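Long-range contacts in PfkB family carbohydrate kinase (Listeria grayi DSM 20601, PDB 4GM6), which probably acts as a PfkB-family carbohydrate kinase, transferring a phosphate group to a sugar or related substrate: residues G31-R36 against I53-A58; M35-Q40 against L109-L114. One frame throughout, in Å; residues are numbered along the deposited sequence.

Contact 1: residues G31-R36 against I53-A58; sequences GELLMR and IHIGGA
L34 and G56 pair in the antiparallel beta hairpin of strands 34-38 and 50-56. L34 N donates to G56 O at 2.7 Å, with an almost straight N-H...O angle of 174°. G56 N returns a bond to L34 O. Two residues on, R36 and H54 repeat the exchange, with R36 N 2.6 Å from H54 O. G57 has no side chain and comes close to the segment 31-36 with bare backbone. Its CA makes a CA-H...O contact to E32 O at 3.6 Å, and the helix 58-68 starts right after it. On the M35 and I55 face the contacts are apolar. M35 extends with CG anti to its N (chi1 175°), which lays SD against I53 CG2 at 3.8 Å. L33 CD2 meets I55 CG2 at the same distance. Helix 83-94 covers L33, I53 and I55.

The looser part is the H54 side chain. The imidazole is partly exposed, and ND1 has a water 2.5 Å away that also bonds weakly to R36 O. H54 ND1 lies over one face of the R36 guanidinium, 4.1 Å above its plane and toward its rim. The main partners of R36 lie elsewhere, in salt bridges to D329 and D287. The chemistry implies a joint held by paired backbone bonds, in which the R36 charge is probably balanced by the aspartates and the histidine stays a hydrated neighbour.

Contact 2: residues M35-Q40 against L109-L114; sequences MRLSTQ and LGTYYL
L114 N donates to L37 O at 2.8 Å, the shortest of five backbone bonds that zip these parallel strands together. L37 N reaches Y112 O at 2.9 Å. Y112 N bonds to M35 O from a position 21° out of the carbonyl plane. M35 N to G110 O and T39 N to L114 O complete the ladder at its two ends. A water donates to T39 O at 2.6 Å and more weakly to L114 O.

Salt bridges to D329 and D287 hold the R36 guanidinium, and S38 OG is an additional partner within the strand. NH2 reaches it at 3.2 Å, 25° out of the guanidinium plane. The aliphatic part of R36 runs over the Y112 ring. CB makes a CH-pi contact 4.1 Å from the ring centroid, and CG sits above the same face, toward the rim. Y112 carries CG between its N and carbonyl carbon (chi1 72°), and this turns the ring so that one face lies against the R36 aliphatic chain. L114 CD1 touches R36 CD at 3.8 Å farther along this side of the sheet.

The other face is more apolar. L37 CD1 lies over one face of the Y113 ring, toward its rim, 4.0 Å from CE1, and the two side chains run side by side. M35 CE meets T111 CG2, and M35 CB meets L109 CD2.

The pair forms the middle of a four-stranded sheet. Strand 50-56 borders 34-38, and strand 124-128 borders 111-115, with Y127 meeting the Y112 ring. Helix 83-94 reaches M35 and L109 through I84. On the face of M35, T111 and Y113, Y113 of the second subunit packs on M35 and T111, which fits the lid-to-lid dimers known in this family.

Contacts 1 and 2 are the two flanks of one strand, 34-38, with 50-56 antiparallel on one edge and 111-115 parallel on the other. Their centres lie about 8 Å apart, and they share M35 and R36. They also touch directly: L34 CD1 packs on Y112 CD2 at 3.8 Å, and L33 O lies 3.6 Å from L109 CD1. Contact 1 is nearer the centre of the chain than contact 2, about 11 Å against 17 Å between centres. Together they build the small sheet that, as in relatives, probably forms a lid over the substrate site. R36 ties it to D287, which opens a sequence resembling the DTxGAGD motif of this family.

Contact 1: residues G31-R36 against I53-A58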
loop_
_atom_site.group_PDB
_atom_site.type_symbol
_atom_site.label_atom_id
_atom_site.label_comp_id
_atom_site.label_asym_id
_atom_site.label_seq_id
_atom_site.Cartn_x
_atom_site.Cartn_y
_atom_site.Cartn_z
ATOM N N GLY C 31 -21.513 -9.922 24.940
ATOM C CA GLY C 31 -21.064 -8.624 24.489
ATOM C C GLY C 31 -21.181 -8.411 23.006
ATOM O O GLY C 31 -21.392 -9.354 22.247
ATOM N N GLU C 32 -21.028 -7.151 22.612
ATOM C CA GLU C 32 -21.197 -6.746 21.230
ATOM C C GLU C 32 -19.862 -6.727 20.500
ATOM O O GLU C 32 -18.856 -6.295 21.070
ATOM C CB GLU C 32 -21.813 -5.351 21.193
ATOM C CG GLU C 32 -21.892 -4.774 19.792
ATOM C CD GLU C 32 -22.652 -3.469 19.738
ATOM O OE1 GLU C 32 -22.792 -2.800 20.786
ATOM O OE2 GLU C 32 -23.096 -3.098 18.632
ATOM N N LEU C 33 -19.865 -7.181 19.243
ATOM C CA LEU C 33 -18.716 -7.060 18.364
ATOM C C LEU C 33 -18.813 -5.782 17.539
ATOM O O LEU C 33 -19.878 -5.447 17.025
ATOM C CB LEU C 33 -18.608 -8.255 17.415
ATOM C CG LEU C 33 -17.993 -9.512 18.028
ATOM C CD1 LEU C 33 -19.092 -10.272 18.751
ATOM C CD2 LEU C 33 -17.338 -10.392 16.973
ATOM N N LEU C 34 -17.693 -5.081 17.409
ATOM C CA LEU C 34 -17.652 -3.833 16.656
ATOM C C LEU C 34 -16.666 -3.981 15.513
ATOM O O LEU C 34 -15.679 -4.716 15.617
ATOM C CB LEU C 34 -17.181 -2.680 17.556
ATOM C CG LEU C 34 -18.063 -2.406 18.764
ATOM C CD1 LEU C 34 -17.462 -1.308 19.642
ATOM C CD2 LEU C 34 -19.433 -2.006 18.243
ATOM N N MET C 35 -16.897 -3.278 14.421
ATOM C CA MET C 35 -15.828 -3.179 13.449
ATOM C C MET C 35 -15.057 -1.892 13.731
ATOM O O MET C 35 -15.642 -0.796 13.761
ATOM C CB MET C 35 -16.341 -3.195 12.023
ATOM C CG MET C 35 -15.210 -2.964 11.019
ATOM S SD MET C 35 -15.698 -3.183 9.298
ATOM C CE MET C 35 -17.060 -2.035 9.159
ATOM N N ARG C 36 -13.763 -2.014 13.977
ATOM C CA ARG C 36 -12.956 -0.823 14.156
ATOM C C ARG C 36 -12.356 -0.395 12.815
ATOM O O ARG C 36 -11.905 -1.241 12.048
ATOM C CB ARG C 36 -11.841 -1.022 15.185
ATOM C CG ARG C 36 -10.853 0.122 15.057
ATOM C CD ARG C 36 -9.805 0.234 16.149
ATOM N NE ARG C 36 -9.246 -1.014 16.652
ATOM C CZ ARG C 36 -7.944 -1.314 16.695
ATOM N NH1 ARG C 36 -7.549 -2.457 17.225
ATOM N NH2 ARG C 36 -7.037 -0.497 16.205
ATOM N N ILE C 53 -9.270 -2.261 8.804
ATOM C CA ILE C 53 -10.369 -2.897 9.515
ATOM C C ILE C 53 -9.875 -3.879 10.573
ATOM O O ILE C 53 -8.955 -4.647 10.317
ATOM C CB ILE C 53 -11.179 -3.769 8.539
ATOM C CG1 ILE C 53 -11.896 -2.933 7.495
ATOM C CG2 ILE C 53 -12.179 -4.621 9.309
ATOM C CD1 ILE C 53 -12.789 -3.812 6.622
ATOM N N HIS C 54 -10.496 -3.865 11.752
ATOM C CA HIS C 54 -10.268 -4.891 12.778
ATOM C C HIS C 54 -11.597 -5.161 13.472
ATOM O O HIS C 54 -12.346 -4.228 13.737
ATOM C CB HIS C 54 -9.244 -4.417 13.804
ATOM C CG HIS C 54 -7.871 -4.255 13.232
ATOM N ND1 HIS C 54 -7.355 -3.034 12.853
ATOM C CD2 HIS C 54 -6.930 -5.175 12.926
ATOM C CE1 HIS C 54 -6.143 -3.207 12.360
ATOM N NE2 HIS C 54 -5.865 -4.499 12.392
ATOM N N ILE C 55 -11.901 -6.429 13.727
ATOM C CA ILE C 55 -13.089 -6.796 14.493
ATOM C C ILE C 55 -12.699 -6.942 15.952
ATOM O O ILE C 55 -11.640 -7.478 16.271
ATOM C CB ILE C 55 -13.674 -8.126 14.007
ATOM C CG1 ILE C 55 -13.852 -8.080 12.490
ATOM C CG2 ILE C 55 -14.966 -8.473 14.758
ATOM C CD1 ILE C 55 -14.876 -7.077 11.997
ATOM N N GLY C 56 -13.548 -6.452 16.844
ATOM C CA GLY C 56 -13.233 -6.511 18.264
ATOM C C GLY C 56 -14.449 -6.239 19.115
ATOM O O GLY C 56 -15.548 -6.106 18.612
ATOM N N GLY C 57 -14.225 -6.133 20.418
ATOM C CA GLY C 57 -15.287 -5.980 21.399
ATOM C C GLY C 57 -14.695 -6.495 22.695
ATOM O O GLY C 57 -14.121 -7.576 22.708
ATOM N N ALA C 58 -14.807 -5.721 23.775
ATOM C CA ALA C 58 -14.169 -6.097 25.046
ATOM C C ALA C 58 -14.355 -7.573 25.363
ATOM O O ALA C 58 -13.379 -8.306 25.569
ATOM C CB ALA C 58 -14.675 -5.232 26.196
HETATM O O HOH W 1 -8.856 -1.114 12.486
#

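Contact 2: residues M35-Q40 against L109-L114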
loop_
_atom_site.group_PDB
_atom_site.type_symbol
_atom_site.label_atom_id
_atom_site.label_comp_id
_atom_site.label_asym_id
_atom_site.label_seq_id
_atom_site.Cartn_x
_atom_site.Cartn_y
_atom_site.Cartn_z
ATOM N N MET C 35 -16.897 -3.278 14.421
ATOM C CA MET C 35 -15.828 -3.179 13.449
ATOM C C MET C 35 -15.057 -1.892 13.731
ATOM O O MET C 35 -15.642 -0.796 13.761
ATOM C CB MET C 35 -16.341 -3.195 12.023
ATOM C CG MET C 35 -15.210 -2.964 11.019
ATOM S SD MET C 35 -15.698 -3.183 9.298
ATOM C CE MET C 35 -17.060 -2.035 9.159
ATOM N N ARG C 36 -13.763 -2.014 13.977
ATOM C CA ARG C 36 -12.956 -0.823 14.156
ATOM C C ARG C 36 -12.356 -0.395 12.815
ATOM O O ARG C 36 -11.905 -1.241 12.048
ATOM C CB ARG C 36 -11.841 -1.022 15.185
ATOM C CG ARG C 36 -10.853 0.122 15.057
ATOM C CD ARG C 36 -9.805 0.234 16.149
ATOM N NE ARG C 36 -9.246 -1.014 16.652
ATOM C CZ ARG C 36 -7.944 -1.314 16.695
ATOM N NH1 ARG C 36 -7.549 -2.457 17.225
ATOM N NH2 ARG C 36 -7.037 -0.497 16.205
ATOM N N LEU C 37 -12.377 0.909 12.537
ATOM C CA LEU C 37 -11.808 1.489 11.299
ATOM C C LEU C 37 -10.750 2.515 11.662
ATOM O O LEU C 37 -11.074 3.561 12.215
ATOM C CB LEU C 37 -12.917 2.126 10.464
ATOM C CG LEU C 37 -13.999 1.086 10.107
ATOM C CD1 LEU C 37 -15.397 1.635 10.317
ATOM C CD2 LEU C 37 -13.852 0.613 8.684
ATOM N N SER C 38 -9.496 2.208 11.318
ATOM C CA SER C 38 -8.315 2.873 11.870
ATOM C C SER C 38 -7.534 3.636 10.803
ATOM O O SER C 38 -7.363 3.120 9.701
ATOM C CB SER C 38 -7.363 1.794 12.414
ATOM O OG SER C 38 -7.695 1.465 13.736
ATOM N N THR C 39 -7.033 4.829 11.136
ATOM C CA THR C 39 -6.090 5.530 10.243
ATOM C C THR C 39 -4.693 4.968 10.477
ATOM O O THR C 39 -4.430 4.318 11.480
ATOM C CB THR C 39 -6.037 7.049 10.507
ATOM O OG1 THR C 39 -5.394 7.309 11.770
ATOM C CG2 THR C 39 -7.426 7.634 10.532
ATOM N N GLN C 40 -3.799 5.221 9.547
ATOM C CA GLN C 40 -2.419 4.776 9.668
ATOM C C GLN C 40 -1.658 5.768 10.576
ATOM O O GLN C 40 -2.123 6.891 10.824
ATOM C CB GLN C 40 -1.799 4.661 8.244
ATOM C CG GLN C 40 -2.538 3.603 7.372
ATOM C CD GLN C 40 -3.907 4.097 6.846
ATOM O OE1 GLN C 40 -4.001 5.232 6.363
ATOM N NE2 GLN C 40 -4.973 3.254 6.939
ATOM N N LEU C 109 -24.058 -3.546 11.910
ATOM C CA LEU C 109 -23.009 -3.815 12.875
ATOM C C LEU C 109 -22.465 -2.481 13.377
ATOM O O LEU C 109 -22.215 -1.586 12.583
ATOM C CB LEU C 109 -21.881 -4.619 12.229
ATOM C CG LEU C 109 -20.828 -5.141 13.212
ATOM C CD1 LEU C 109 -21.356 -6.379 13.920
ATOM C CD2 LEU C 109 -19.512 -5.443 12.503
ATOM N N GLY C 110 -22.292 -2.353 14.689
ATOM C CA GLY C 110 -21.707 -1.156 15.275
ATOM C C GLY C 110 -20.263 -0.979 14.838
ATOM O O GLY C 110 -19.546 -1.955 14.605
ATOM N N THR C 111 -19.824 0.268 14.720
ATOM C CA THR C 111 -18.467 0.534 14.295
ATOM C C THR C 111 -17.896 1.624 15.164
ATOM O O THR C 111 -18.617 2.240 15.939
ATOM C CB THR C 111 -18.396 1.000 12.810
ATOM O OG1 THR C 111 -19.100 2.245 12.648
ATOM C CG2 THR C 111 -19.019 -0.039 11.881
ATOM N N TYR C 112 -16.586 1.839 15.054
ATOM C CA TYR C 112 -15.989 3.050 15.563
ATOM C C TYR C 112 -14.736 3.354 14.770
ATOM O O TYR C 112 -14.145 2.467 14.169
ATOM C CB TYR C 112 -15.732 3.006 17.084
ATOM C CG TYR C 112 -14.609 2.114 17.569
ATOM C CD1 TYR C 112 -13.358 2.638 17.862
ATOM C CD2 TYR C 112 -14.813 0.757 17.770
ATOM C CE1 TYR C 112 -12.337 1.832 18.334
ATOM C CE2 TYR C 112 -13.801 -0.061 18.236
ATOM C CZ TYR C 112 -12.573 0.483 18.524
ATOM O OH TYR C 112 -11.569 -0.337 18.993
ATOM N N TYR C 113 -14.379 4.629 14.737
ATOM C CA TYR C 113 -13.271 5.102 13.948
ATOM C C TYR C 113 -12.170 5.439 14.927
ATOM O O TYR C 113 -12.431 6.041 15.963
ATOM C CB TYR C 113 -13.694 6.355 13.181
ATOM C CG TYR C 113 -14.770 6.097 12.166
ATOM C CD1 TYR C 113 -14.443 5.851 10.835
ATOM C CD2 TYR C 113 -16.118 6.084 12.530
ATOM C CE1 TYR C 113 -15.426 5.609 9.893
ATOM C CE2 TYR C 113 -17.106 5.834 11.590
ATOM C CZ TYR C 113 -16.744 5.597 10.272
ATOM O OH TYR C 113 -17.701 5.362 9.311
ATOM N N LEU C 114 -10.949 5.022 14.624
ATOM C CA LEU C 114 -9.836 5.314 15.504
ATOM C C LEU C 114 -8.731 6.054 14.751
ATOM O O LEU C 114 -8.183 5.544 13.773
ATOM C CB LEU C 114 -9.291 4.021 16.116
ATOM C CG LEU C 114 -8.388 4.258 17.334
ATOM C CD1 LEU C 114 -8.310 3.034 18.232
ATOM C CD2 LEU C 114 -7.000 4.655 16.868
HETATM O O HOH W 2 -5.186 4.027 13.994
#